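Local coordinates for protein inositol dehydrogenase (Lactobacillus casei, PDB 4N54) that catalyses the NAD-dependent oxidation of scyllo-inositol, holding cofactor and substrate between a Rossmann domain and a C-terminal domain built on a mixed beta sheet, at residues V104-P109 / F132-M137; M137-D142 / D196-R201; L188-S193 / A334-Q339; L229-A234 / I245-R250. One frame throughout, in Å; residues are numbered along the deposited sequence.

Interaction 1 (V104-P109 / F132-M137); sequences VFSEKP and FQLGFM. With NAI (1,4-dihydronicotinamide adenine dinucleotide), chain E; 2H3 ((1r,2r,3r,4r,5r,6r)-cyclohexane-1,2,3,4,5,6-hexol), chain F.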
# COMPACT_ATOMS: atom_id res chain seq x y z
N VAL A 104 -19.02 24.15 29.50
CA VAL A 104 -19.16 22.70 29.44
C VAL A 104 -18.61 22.02 28.18
O VAL A 104 -18.90 22.42 27.07
CB VAL A 104 -20.63 22.30 29.57
CG1 VAL A 104 -20.81 20.85 29.24
CG2 VAL A 104 -21.12 22.59 30.96
N PHE A 105 -17.80 20.99 28.40
CA PHE A 105 -17.47 20.03 27.37
C PHE A 105 -18.12 18.73 27.78
O PHE A 105 -17.97 18.30 28.90
CB PHE A 105 -15.95 19.87 27.23
CG PHE A 105 -15.51 18.77 26.30
CD1 PHE A 105 -15.47 17.46 26.71
CD2 PHE A 105 -15.09 19.06 25.02
CE1 PHE A 105 -15.05 16.48 25.86
CE2 PHE A 105 -14.68 18.07 24.17
CZ PHE A 105 -14.66 16.79 24.59
N SER A 106 -18.85 18.11 26.87
CA SER A 106 -19.45 16.82 27.12
C SER A 106 -19.03 15.82 26.06
O SER A 106 -19.01 16.12 24.88
CB SER A 106 -20.97 16.92 27.13
OG SER A 106 -21.58 15.66 27.27
N GLU A 107 -18.70 14.61 26.50
CA GLU A 107 -18.44 13.54 25.57
C GLU A 107 -19.70 13.11 24.86
O GLU A 107 -20.80 13.43 25.27
CB GLU A 107 -17.81 12.34 26.26
CG GLU A 107 -16.32 12.33 26.27
CD GLU A 107 -15.72 12.45 24.89
OE1 GLU A 107 -16.33 12.00 23.91
OE2 GLU A 107 -14.63 13.02 24.79
N LYS A 108 -19.50 12.40 23.76
CA LYS A 108 -20.54 11.79 23.00
C LYS A 108 -21.03 10.54 23.70
O LYS A 108 -20.32 9.99 24.52
CB LYS A 108 -19.99 11.41 21.63
CG LYS A 108 -18.78 10.46 21.67
CD LYS A 108 -19.17 9.04 21.33
CE LYS A 108 -19.01 8.11 22.48
NZ LYS A 108 -19.32 6.73 22.12
N PRO A 109 -22.26 10.12 23.43
CA PRO A 109 -23.31 10.90 22.82
C PRO A 109 -23.80 11.92 23.83
O PRO A 109 -23.46 11.82 24.99
CB PRO A 109 -24.41 9.87 22.55
CG PRO A 109 -24.15 8.79 23.47
CD PRO A 109 -22.69 8.73 23.64
N PHE A 132 -20.62 25.67 25.10
CA PHE A 132 -20.98 24.27 25.01
C PHE A 132 -20.33 23.59 23.82
O PHE A 132 -20.56 23.96 22.68
CB PHE A 132 -22.49 24.06 24.96
CG PHE A 132 -22.89 22.63 24.90
CD1 PHE A 132 -22.80 21.84 26.03
CD2 PHE A 132 -23.33 22.06 23.74
CE1 PHE A 132 -23.14 20.54 25.98
CE2 PHE A 132 -23.67 20.75 23.70
CZ PHE A 132 -23.58 20.00 24.83
N GLN A 133 -19.52 22.58 24.11
CA GLN A 133 -18.85 21.81 23.08
C GLN A 133 -19.05 20.33 23.30
O GLN A 133 -18.82 19.82 24.38
CB GLN A 133 -17.36 22.14 23.05
CG GLN A 133 -16.60 21.52 21.92
CD GLN A 133 -15.19 22.01 21.87
OE1 GLN A 133 -14.91 23.15 22.18
NE2 GLN A 133 -14.28 21.13 21.50
N LEU A 134 -19.49 19.66 22.26
CA LEU A 134 -19.67 18.23 22.28
C LEU A 134 -18.47 17.52 21.65
O LEU A 134 -17.88 18.03 20.71
CB LEU A 134 -20.95 17.88 21.54
CG LEU A 134 -21.34 16.44 21.43
CD1 LEU A 134 -21.50 15.81 22.78
CD2 LEU A 134 -22.62 16.41 20.67
N GLY A 135 -18.13 16.35 22.17
CA GLY A 135 -16.87 15.70 21.88
C GLY A 135 -16.80 14.78 20.69
O GLY A 135 -16.31 13.67 20.79
N PHE A 136 -17.29 15.25 19.56
CA PHE A 136 -17.06 14.56 18.31
C PHE A 136 -15.65 14.86 17.79
O PHE A 136 -15.47 15.67 16.90
CB PHE A 136 -18.11 14.96 17.29
CG PHE A 136 -19.46 14.37 17.54
CD1 PHE A 136 -19.64 13.02 17.58
CD2 PHE A 136 -20.56 15.17 17.72
CE1 PHE A 136 -20.86 12.48 17.80
CE2 PHE A 136 -21.78 14.63 17.92
CZ PHE A 136 -21.94 13.29 17.97
N MET A 137 -14.67 14.19 18.37
CA MET A 137 -13.27 14.49 18.13
C MET A 137 -12.78 14.27 16.70
O MET A 137 -11.80 14.86 16.31
CB MET A 137 -12.38 13.73 19.11
CG MET A 137 -12.15 12.28 18.77
SD MET A 137 -13.64 11.32 18.78
CE MET A 137 -12.98 9.73 18.36
PA NAI E . -15.43 4.21 31.88
O1A NAI E . -16.47 3.33 32.34
O2A NAI E . -14.11 3.73 31.47
O5B NAI E . -15.19 5.34 32.88
C5B NAI E . -16.24 5.85 33.65
C4B NAI E . -15.75 6.86 34.66
O4B NAI E . -16.88 7.61 35.07
C3B NAI E . -15.20 6.24 35.92
O3B NAI E . -14.25 7.11 36.45
C2B NAI E . -16.34 6.27 36.89
O2B NAI E . -15.84 6.39 38.20
C1B NAI E . -17.03 7.54 36.47
N9A NAI E . -18.45 7.55 36.84
C8A NAI E . -19.33 6.62 36.56
N7A NAI E . -20.54 6.94 37.03
C5A NAI E . -20.44 8.12 37.61
C6A NAI E . -21.34 9.03 38.30
N6A NAI E . -22.61 8.71 38.45
N1A NAI E . -20.87 10.18 38.78
C2A NAI E . -19.58 10.48 38.61
N3A NAI E . -18.70 9.71 37.98
C4A NAI E . -19.05 8.52 37.48
O3 NAI E . -16.09 4.99 30.67
PN NAI E . -15.32 5.60 29.46
O1N NAI E . -14.98 4.54 28.54
O2N NAI E . -14.30 6.50 29.94
O5D NAI E . -16.44 6.48 28.81
C5D NAI E . -16.71 7.80 29.22
C4D NAI E . -17.54 8.60 28.22
O4D NAI E . -16.72 8.97 27.15
C3D NAI E . -18.71 7.84 27.65
O3D NAI E . -19.81 8.71 27.54
C2D NAI E . -18.21 7.43 26.30
O2D NAI E . -19.26 7.31 25.36
C1D NAI E . -17.22 8.51 25.94
N1N NAI E . -16.09 8.03 25.20
C2N NAI E . -15.78 8.66 24.11
C3N NAI E . -14.73 8.31 23.32
C7N NAI E . -14.46 9.07 22.08
O7N NAI E . -13.89 8.54 21.20
N7N NAI E . -14.84 10.31 21.92
C4N NAI E . -13.86 7.14 23.71
C5N NAI E . -14.30 6.54 24.94
C6N NAI E . -15.39 7.01 25.64
O3 2H3 F . -14.42 5.82 19.98
C3 2H3 F . -15.18 4.86 20.61
C4 2H3 F . -14.30 3.82 21.26
O4 2H3 F . -13.64 3.11 20.29
C5 2H3 F . -15.12 2.81 22.00
O5 2H3 F . -14.33 1.86 22.58
C6 2H3 F . -15.96 3.48 23.03
O6 2H3 F . -16.70 2.56 23.71
C1 2H3 F . -16.90 4.46 22.43
O1 2H3 F . -17.49 5.15 23.46
C2 2H3 F . -16.09 5.57 21.55
O2 2H3 F . -16.95 6.36 20.84

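Interaction 2 (M137-D142 / D196-R201); sequences MRRFDD and DIDVIR. With NAI (1,4-dihydronicotinamide adenine dinucleotide), chain E.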
# COMPACT_ATOMS: atom_id res chain seq x y z
N MET A 137 -14.67 14.19 18.37
CA MET A 137 -13.27 14.49 18.13
C MET A 137 -12.78 14.27 16.70
O MET A 137 -11.80 14.86 16.31
CB MET A 137 -12.38 13.73 19.11
CG MET A 137 -12.15 12.28 18.77
SD MET A 137 -13.64 11.32 18.78
CE MET A 137 -12.98 9.73 18.36
N ARG A 138 -13.46 13.43 15.94
CA ARG A 138 -13.07 13.19 14.56
C ARG A 138 -13.04 14.48 13.74
O ARG A 138 -12.27 14.59 12.81
CB ARG A 138 -13.98 12.18 13.91
CG ARG A 138 -13.74 10.77 14.35
CD ARG A 138 -14.55 9.78 13.59
NE ARG A 138 -14.71 8.54 14.34
CZ ARG A 138 -15.25 7.44 13.85
NH1 ARG A 138 -15.65 7.40 12.61
NH2 ARG A 138 -15.36 6.39 14.61
N ARG A 139 -13.89 15.43 14.09
CA ARG A 139 -13.92 16.73 13.43
C ARG A 139 -12.61 17.46 13.59
O ARG A 139 -12.31 18.36 12.82
CB ARG A 139 -15.04 17.59 13.99
CG ARG A 139 -16.41 17.04 13.77
CD ARG A 139 -17.41 18.14 13.73
NE ARG A 139 -18.76 17.65 13.53
CZ ARG A 139 -19.77 18.42 13.19
NH1 ARG A 139 -19.58 19.71 13.00
NH2 ARG A 139 -20.97 17.91 13.04
N PHE A 140 -11.83 17.07 14.58
CA PHE A 140 -10.54 17.66 14.83
C PHE A 140 -9.37 16.83 14.29
O PHE A 140 -8.24 17.28 14.32
CB PHE A 140 -10.35 17.92 16.31
CG PHE A 140 -11.14 19.08 16.82
CD1 PHE A 140 -12.40 18.90 17.31
CD2 PHE A 140 -10.59 20.33 16.85
CE1 PHE A 140 -13.10 19.96 17.79
CE2 PHE A 140 -11.30 21.38 17.33
CZ PHE A 140 -12.56 21.20 17.80
N ASP A 141 -9.66 15.64 13.81
CA ASP A 141 -8.63 14.76 13.30
C ASP A 141 -8.01 15.24 11.98
O ASP A 141 -8.71 15.56 11.03
CB ASP A 141 -9.14 13.32 13.17
CG ASP A 141 -8.07 12.37 12.64
OD1 ASP A 141 -7.18 12.01 13.41
OD2 ASP A 141 -8.13 12.01 11.47
N ASP A 142 -6.68 15.29 11.95
CA ASP A 142 -5.93 15.83 10.81
C ASP A 142 -6.27 15.17 9.48
O ASP A 142 -6.37 15.83 8.47
CB ASP A 142 -4.43 15.76 11.06
CG ASP A 142 -3.92 16.87 11.95
OD1 ASP A 142 -4.65 17.84 12.18
OD2 ASP A 142 -2.78 16.78 12.41
N ASP A 196 -19.91 8.15 13.23
CA ASP A 196 -20.08 8.04 11.81
C ASP A 196 -21.26 8.85 11.32
O ASP A 196 -21.23 9.42 10.26
CB ASP A 196 -20.27 6.59 11.42
CG ASP A 196 -19.11 5.72 11.82
OD1 ASP A 196 -18.02 5.90 11.27
OD2 ASP A 196 -19.30 4.86 12.69
N ILE A 197 -22.31 8.89 12.12
CA ILE A 197 -23.48 9.69 11.81
C ILE A 197 -23.08 11.15 11.71
O ILE A 197 -23.43 11.82 10.76
CB ILE A 197 -24.57 9.50 12.84
CG1 ILE A 197 -25.23 8.14 12.65
CG2 ILE A 197 -25.59 10.60 12.74
CD1 ILE A 197 -26.24 7.83 13.64
N ASP A 198 -22.31 11.61 12.68
CA ASP A 198 -21.84 12.97 12.68
C ASP A 198 -20.94 13.31 11.50
O ASP A 198 -21.01 14.39 10.97
CB ASP A 198 -21.15 13.30 13.98
CG ASP A 198 -20.76 14.74 14.07
OD1 ASP A 198 -21.65 15.57 14.24
OD2 ASP A 198 -19.57 15.05 13.95
N VAL A 199 -20.08 12.36 11.12
CA VAL A 199 -19.23 12.51 9.96
C VAL A 199 -20.05 12.65 8.70
O VAL A 199 -19.79 13.51 7.89
CB VAL A 199 -18.25 11.34 9.82
CG1 VAL A 199 -17.67 11.28 8.43
CG2 VAL A 199 -17.16 11.48 10.84
N ILE A 200 -21.05 11.80 8.55
CA ILE A 200 -21.97 11.88 7.44
C ILE A 200 -22.66 13.23 7.38
O ILE A 200 -22.79 13.80 6.32
CB ILE A 200 -22.99 10.75 7.47
CG1 ILE A 200 -22.28 9.41 7.36
CG2 ILE A 200 -23.97 10.89 6.36
CD1 ILE A 200 -23.14 8.23 7.44
N ARG A 201 -23.07 13.76 8.52
CA ARG A 201 -23.71 15.06 8.58
C ARG A 201 -22.74 16.21 8.31
O ARG A 201 -23.08 17.16 7.63
CB ARG A 201 -24.39 15.26 9.93
CG ARG A 201 -25.57 14.37 10.14
CD ARG A 201 -26.18 14.60 11.49
NE ARG A 201 -26.84 15.89 11.55
CZ ARG A 201 -26.38 16.93 12.21
NH1 ARG A 201 -25.25 16.85 12.88
NH2 ARG A 201 -27.05 18.06 12.19
PA NAI E . -15.43 4.21 31.88
O1A NAI E . -16.47 3.33 32.34
O2A NAI E . -14.11 3.73 31.47
O5B NAI E . -15.19 5.34 32.88
C5B NAI E . -16.24 5.85 33.65
C4B NAI E . -15.75 6.86 34.66
O4B NAI E . -16.88 7.61 35.07
C3B NAI E . -15.20 6.24 35.92
O3B NAI E . -14.25 7.11 36.45
C2B NAI E . -16.34 6.27 36.89
O2B NAI E . -15.84 6.39 38.20
C1B NAI E . -17.03 7.54 36.47
N9A NAI E . -18.45 7.55 36.84
C8A NAI E . -19.33 6.62 36.56
N7A NAI E . -20.54 6.94 37.03
C5A NAI E . -20.44 8.12 37.61
C6A NAI E . -21.34 9.03 38.30
N6A NAI E . -22.61 8.71 38.45
N1A NAI E . -20.87 10.18 38.78
C2A NAI E . -19.58 10.48 38.61
N3A NAI E . -18.70 9.71 37.98
C4A NAI E . -19.05 8.52 37.48
O3 NAI E . -16.09 4.99 30.67
PN NAI E . -15.32 5.60 29.46
O1N NAI E . -14.98 4.54 28.54
O2N NAI E . -14.30 6.50 29.94
O5D NAI E . -16.44 6.48 28.81
C5D NAI E . -16.71 7.80 29.22
C4D NAI E . -17.54 8.60 28.22
O4D NAI E . -16.72 8.97 27.15
C3D NAI E . -18.71 7.84 27.65
O3D NAI E . -19.81 8.71 27.54
C2D NAI E . -18.21 7.43 26.30
O2D NAI E . -19.26 7.31 25.36
C1D NAI E . -17.22 8.51 25.94
N1N NAI E . -16.09 8.03 25.20
C2N NAI E . -15.78 8.66 24.11
C3N NAI E . -14.73 8.31 23.32
C7N NAI E . -14.46 9.07 22.08
O7N NAI E . -13.89 8.54 21.20
N7N NAI E . -14.84 10.31 21.92
C4N NAI E . -13.86 7.14 23.71
C5N NAI E . -14.30 6.54 24.94
C6N NAI E . -15.39 7.01 25.64

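Interaction 3 (L188-S193 / A334-Q339); sequences LFLDMS and AALALQ. With 2H3 ((1r,2r,3r,4r,5r,6r)-cyclohexane-1,2,3,4,5,6-hexol), chain F.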
# COMPACT_ATOMS: atom_id res chain seq x y z
N LEU A 188 -24.32 -0.48 20.65
CA LEU A 188 -23.33 -0.27 19.60
C LEU A 188 -23.56 1.00 18.79
O LEU A 188 -22.63 1.71 18.45
CB LEU A 188 -23.30 -1.47 18.67
CG LEU A 188 -22.27 -1.56 17.56
CD1 LEU A 188 -20.89 -1.55 18.11
CD2 LEU A 188 -22.51 -2.79 16.75
N PHE A 189 -24.82 1.26 18.49
CA PHE A 189 -25.18 2.34 17.60
C PHE A 189 -25.05 3.71 18.23
O PHE A 189 -24.59 4.63 17.59
CB PHE A 189 -26.57 2.08 17.05
CG PHE A 189 -26.66 0.84 16.24
CD1 PHE A 189 -25.97 0.72 15.08
CD2 PHE A 189 -27.41 -0.22 16.65
CE1 PHE A 189 -26.05 -0.41 14.35
CE2 PHE A 189 -27.48 -1.34 15.92
CZ PHE A 189 -26.81 -1.44 14.77
N LEU A 190 -25.43 3.83 19.49
CA LEU A 190 -25.31 5.06 20.23
C LEU A 190 -23.89 5.32 20.71
O LEU A 190 -23.51 6.44 20.93
CB LEU A 190 -26.22 5.03 21.45
CG LEU A 190 -27.67 5.49 21.38
CD1 LEU A 190 -27.73 6.94 21.05
CD2 LEU A 190 -28.43 4.67 20.38
N ASP A 191 -23.13 4.25 20.89
CA ASP A 191 -21.79 4.37 21.44
C ASP A 191 -20.73 4.53 20.35
O ASP A 191 -19.81 5.28 20.51
CB ASP A 191 -21.45 3.16 22.30
CG ASP A 191 -20.19 3.35 23.10
OD1 ASP A 191 -20.03 4.41 23.70
OD2 ASP A 191 -19.34 2.44 23.10
N MET A 192 -20.89 3.80 19.26
CA MET A 192 -19.92 3.79 18.18
C MET A 192 -20.41 4.50 16.93
O MET A 192 -19.79 5.44 16.48
CB MET A 192 -19.56 2.35 17.80
CG MET A 192 -18.80 1.63 18.85
SD MET A 192 -17.21 2.34 19.20
CE MET A 192 -16.33 1.80 17.77
N SER A 193 -21.52 4.02 16.40
CA SER A 193 -22.06 4.47 15.13
C SER A 193 -22.37 5.95 15.12
O SER A 193 -22.51 6.55 14.06
CB SER A 193 -23.29 3.66 14.75
OG SER A 193 -22.99 2.38 14.28
N ALA A 334 -30.58 9.67 15.05
CA ALA A 334 -30.35 8.68 14.02
C ALA A 334 -29.88 7.36 14.59
O ALA A 334 -30.15 6.31 14.04
CB ALA A 334 -29.37 9.19 13.02
N ALA A 335 -29.17 7.42 15.70
CA ALA A 335 -28.67 6.22 16.34
C ALA A 335 -29.80 5.40 16.93
O ALA A 335 -29.83 4.19 16.80
CB ALA A 335 -27.65 6.56 17.37
N LEU A 336 -30.75 6.07 17.57
CA LEU A 336 -31.95 5.43 18.09
C LEU A 336 -32.72 4.74 16.99
O LEU A 336 -33.24 3.66 17.19
CB LEU A 336 -32.84 6.44 18.80
CG LEU A 336 -32.39 6.94 20.16
CD1 LEU A 336 -33.21 8.09 20.61
CD2 LEU A 336 -32.48 5.85 21.17
N ALA A 337 -32.78 5.36 15.83
CA ALA A 337 -33.46 4.78 14.70
C ALA A 337 -32.79 3.51 14.25
O ALA A 337 -33.44 2.57 13.85
CB ALA A 337 -33.52 5.75 13.58
N LEU A 338 -31.46 3.51 14.30
CA LEU A 338 -30.68 2.34 13.95
C LEU A 338 -30.98 1.23 14.94
O LEU A 338 -31.14 0.09 14.57
CB LEU A 338 -29.19 2.67 13.97
CG LEU A 338 -28.61 3.48 12.82
CD1 LEU A 338 -27.28 4.02 13.22
CD2 LEU A 338 -28.47 2.65 11.62
N GLN A 339 -31.05 1.60 16.20
CA GLN A 339 -31.30 0.65 17.26
C GLN A 339 -32.66 0.02 17.07
O GLN A 339 -32.77 -1.19 17.06
CB GLN A 339 -31.18 1.34 18.62
CG GLN A 339 -31.24 0.43 19.84
CD GLN A 339 -30.20 -0.66 19.82
OE1 GLN A 339 -29.05 -0.42 19.52
NE2 GLN A 339 -30.62 -1.87 20.15
O3 2H3 F . -14.42 5.82 19.98
C3 2H3 F . -15.18 4.86 20.61
C4 2H3 F . -14.30 3.82 21.26
O4 2H3 F . -13.64 3.11 20.29
C5 2H3 F . -15.12 2.81 22.00
O5 2H3 F . -14.33 1.86 22.58
C6 2H3 F . -15.96 3.48 23.03
O6 2H3 F . -16.70 2.56 23.71
C1 2H3 F . -16.90 4.46 22.43
O1 2H3 F . -17.49 5.15 23.46
C2 2H3 F . -16.09 5.57 21.55
O2 2H3 F . -16.95 6.36 20.84
O HOH W 1 -27.47 1.44 20.34

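Interaction 4 (L229-A234 / I245-R250); sequences LETGAA and ILVAGR. With 2H3 ((1r,2r,3r,4r,5r,6r)-cyclohexane-1,2,3,4,5,6-hexol), chain F.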
# COMPACT_ATOMS: atom_id res chain seq x y z
N LEU A 229 -24.22 -5.84 21.17
CA LEU A 229 -24.02 -6.35 19.83
C LEU A 229 -22.54 -6.39 19.47
O LEU A 229 -21.80 -5.46 19.74
CB LEU A 229 -24.78 -5.49 18.83
CG LEU A 229 -24.87 -5.95 17.39
CD1 LEU A 229 -25.58 -7.28 17.28
CD2 LEU A 229 -25.57 -4.92 16.56
N GLU A 230 -22.14 -7.48 18.84
CA GLU A 230 -20.76 -7.71 18.49
C GLU A 230 -20.39 -7.05 17.19
O GLU A 230 -19.35 -6.43 17.10
CB GLU A 230 -20.51 -9.21 18.40
CG GLU A 230 -19.15 -9.64 17.94
CD GLU A 230 -19.04 -11.13 17.93
OE1 GLU A 230 -18.75 -11.67 18.99
OE2 GLU A 230 -19.26 -11.76 16.89
N THR A 231 -21.24 -7.20 16.18
CA THR A 231 -21.07 -6.55 14.90
C THR A 231 -22.40 -6.15 14.26
O THR A 231 -23.28 -6.97 14.10
CB THR A 231 -20.29 -7.42 13.89
OG1 THR A 231 -19.15 -8.02 14.52
CG2 THR A 231 -19.81 -6.59 12.71
N GLY A 232 -22.52 -4.88 13.90
CA GLY A 232 -23.68 -4.38 13.20
C GLY A 232 -23.39 -3.77 11.84
O GLY A 232 -22.32 -3.23 11.59
N ALA A 233 -24.38 -3.85 10.96
CA ALA A 233 -24.30 -3.28 9.63
C ALA A 233 -25.59 -2.53 9.32
O ALA A 233 -26.64 -2.92 9.78
CB ALA A 233 -24.07 -4.34 8.63
N ALA A 234 -25.50 -1.48 8.52
CA ALA A 234 -26.65 -0.65 8.26
C ALA A 234 -26.61 0.10 6.93
O ALA A 234 -25.57 0.56 6.50
CB ALA A 234 -26.86 0.32 9.36
N ILE A 245 -23.58 3.73 4.18
CA ILE A 245 -23.39 2.38 4.70
C ILE A 245 -22.59 2.47 5.98
O ILE A 245 -21.62 3.21 6.05
CB ILE A 245 -22.65 1.49 3.71
CG1 ILE A 245 -23.45 1.32 2.43
CG2 ILE A 245 -22.34 0.14 4.32
CD1 ILE A 245 -22.67 0.81 1.30
N LEU A 246 -23.02 1.76 7.00
CA LEU A 246 -22.31 1.73 8.26
C LEU A 246 -22.00 0.30 8.64
O LEU A 246 -22.75 -0.60 8.34
CB LEU A 246 -23.12 2.38 9.37
CG LEU A 246 -23.54 3.85 9.32
CD1 LEU A 246 -24.35 4.18 10.54
CD2 LEU A 246 -22.36 4.78 9.21
N VAL A 247 -20.84 0.12 9.25
CA VAL A 247 -20.52 -1.08 10.00
C VAL A 247 -19.89 -0.65 11.31
O VAL A 247 -19.08 0.25 11.34
CB VAL A 247 -19.58 -2.04 9.24
CG1 VAL A 247 -19.21 -3.19 10.10
CG2 VAL A 247 -20.20 -2.54 7.98
N ALA A 248 -20.30 -1.28 12.39
CA ALA A 248 -19.68 -1.08 13.69
C ALA A 248 -19.54 -2.43 14.35
O ALA A 248 -20.22 -3.37 13.99
CB ALA A 248 -20.48 -0.17 14.52
N GLY A 249 -18.64 -2.50 15.32
CA GLY A 249 -18.30 -3.77 15.92
C GLY A 249 -17.33 -3.69 17.07
O GLY A 249 -16.79 -2.64 17.36
N ARG A 250 -17.14 -4.81 17.73
CA ARG A 250 -16.26 -4.87 18.88
C ARG A 250 -15.17 -5.92 18.70
O ARG A 250 -14.38 -6.13 19.58
CB ARG A 250 -17.05 -5.14 20.15
CG ARG A 250 -18.16 -4.16 20.47
CD ARG A 250 -17.66 -2.79 20.82
NE ARG A 250 -18.73 -1.89 21.19
CZ ARG A 250 -18.57 -0.64 21.58
NH1 ARG A 250 -17.37 -0.11 21.65
NH2 ARG A 250 -19.60 0.09 21.93
O3 2H3 F . -14.42 5.82 19.98
C3 2H3 F . -15.18 4.86 20.61
C4 2H3 F . -14.30 3.82 21.26
O4 2H3 F . -13.64 3.11 20.29
C5 2H3 F . -15.12 2.81 22.00
O5 2H3 F . -14.33 1.86 22.58
C6 2H3 F . -15.96 3.48 23.03
O6 2H3 F . -16.70 2.56 23.71
C1 2H3 F . -16.90 4.46 22.43
O1 2H3 F . -17.49 5.15 23.46
C2 2H3 F . -16.09 5.57 21.55
O2 2H3 F . -16.95 6.36 20.84
O HOH W 2 -21.27 -3.43 21.26

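Interaction 1 (V104-P109 / F132-M137)
V104, F105 and S106 pair in parallel with F132, Q133 and L134, the strand axes approaching to 4.9 Å. The backbone bonds alternate along the pair: Q133 N gives to V104 O at 3.0 Å, S106 N gives to Q133 O, and a weaker, more bent bond from G135 N to S106 O ends the series. Side chains sort onto two faces. On one, the CG1 methyl of V104 reaches the edge of the F132 ring, 3.9 Å from CD1, and L134 lays CD1 3.3 Å from S106 O. On the other, F105 turns CG away from its backbone N (chi1 173°), bringing CZ within 3.7 Å of G135 CA, where the chain has no side chain and bends through an inverse gamma turn.

Past the strand ends, the contact becomes cofactor site. E107 OE1 takes the carboxamide N7N of the dihydronicotinamide at 3.0 Å in a nearly straight bond (170°), and the same oxygen receives K108 N from above the carboxylate plane. H29 holds OE2, so both carboxylate oxygens are engaged. M137 SD accepts a weak bond from N7N, while K108 O receives the ribose hydroxyl O2D at 3.0 Å. The lysine chain, bent at chi2 and chi3, puts NZ beside scyllo-inositol O1 and O2, though its place is less certain.

This is the beta-alpha-beta crossover of strand 103-106, helix 114-126 and strand 132-134 at one border of the Rossmann sheet. Helix 90-99 packs on V104 and S106, helix 301-317 on F105, Q133 and M137, and helix 193-204 borders K108 and F136.

Interaction 2 (M137-D142 / D196-R201)
R139 reaches out to D198 with a chain extended from CG to NE. From CB, the first torsion sets CG beside the backbone N, anti to the carbonyl carbon and 3.7 Å from D198 OD2; CD runs alongside at much the same distance. NE comes closer, giving its hydrogen to D198 OD2 at 2.8 Å, almost straight (169°), on the syn lone pair and within the guanidinium plane. NH2 completes the grip with D198 OD1 at 2.7 Å, somewhat tilted. With the two planes only 23° apart, this is a side-on, bidentate salt bridge, one nitrogen to each oxygen, which should fix the rotation of both groups. W202 adds a cation-pi contact to the same arginine.

The 3-10 turn 137-140, which leads out of the last Rossmann strand toward helix 142-152, is thus clipped to helix 193-204 of the C-terminal domain, in the two-domain GFO/IDH/MocA architecture.

The neighbouring R138 makes a different bridge. Its CD rests 4.2 Å from V199 CG2, and NH1 comes down on D196 OD1 at 3.1 Å from well above the carboxylate, the two planes standing 79° apart. The bond is bent, and both partners lean elsewhere: S166 OG bonds both R138 NH2 and D196 OD2, while S164 bonds D196 OD1. R201, whose NH1 lies 4.4 Å from R139 NH2, is drawn to E207 and D327, whose carboxylates probably offset the like charges.

Interaction 3 (L188-S193 / A334-Q339)
F189 and L190, on the short helix 188-191, face A335 and L338 of the long helix 325-344, and the backbones come closest at L190 and A335, whose CA atoms are 5.3 Å apart. The small methyl of A335 fits there: its CB lies 3.6 Å from F189 O and equally close to L190 CD2. Within the short helix, L188 O accepts both M192 N and S193 N as the chain turns into helix 193-204.

F189 makes the largest share of its segment's contact. L338 CB sits over one face of the ring, 4.2 Å from the centroid and offset toward the rim, in a CH-pi contact. Q339 approaches in the ring plane, OE1 3.3 Å from CD2, its chain bent at chi2 (56°) to bring the amide back over the interface. A water joins the two sides, giving a hydrogen to Q339 OE1 at 2.6 Å and accepting one from L190 N at 3.3 Å.

On the far side of this short helix, D191 meets scyllo-inositol, OD1 to O1 and OD2 to O6, each at 2.7 Å. With no direct hydrogen bond between the helices, the contact rests mainly on apolar packing; its polar element, the Q339 amide, is met by that water and, through NE2, by E343.

Interaction 4 (L229-A234 / I245-R250)
G232 and A248 exchange two backbone bonds in the closely packed part of this antiparallel hairpin, whose strands run at 171° to each other. G232 N reaches A248 O at 2.8 Å and A248 N returns to G232 O; the next hydrogen-bonded pair, A234 with L246, repeats the two-way exchange. Between them lies the non-hydrogen-bonded pair A233–V247, and T231–G249 follows on the other side of G232–A248; both are drawn close enough for CA-H...O contacts such as V247 CA to G232 O at 3.2 Å. On strand 231-234 the side chains are small: V247 CG1 leans over G232 O at 3.4 Å, its chi1 of 176° setting that methyl beside its own carbonyl carbon, and A234 CB faces L246 CB at 4.3 Å.

The other end is looser. R250 N still bonds E230 O at 2.8 Å, but beyond it the strand turns a corner and a water links the two sides, donating to L229 O at 2.6 Å and accepting from R250 NE at the guanidinium edge. The arginine chain, bent at chi2, carries NH1 to O6 of scyllo-inositol in a weak bond of 3.4 Å, while D191 and D168 hold its terminal nitrogens in salt bridges.

In the mixed sheet of the C-terminal domain, strand 159-169 runs beside 243-249 and strand 208-216 beside 231-238. Helices 188-191, 193-204 and 325-344 cover the face bearing L246 and A248; the face of T231, A233 and V247 packs on M243 and I245 of a second subunit.

From the N terminus, interaction 1 closes first, bringing 132-137 back beside 104-109 after a single helix and finishing the Rossmann sheet. Interaction 2 opens at the shared M137 and ties the turn after the last Rossmann strand to helix 193-204. Interaction 3 starts at 188-193, within that span, and ends near the C terminus; its loop crosses that of interaction 2 and encloses the short hairpin of interaction 4. Contacts between them knit the set: I197 packs on A334 and L338, L246 on D196 and I200, and D191 bridges K108 and R250. Interactions 1, 3 and 4 converge on scyllo-inositol, from both domains.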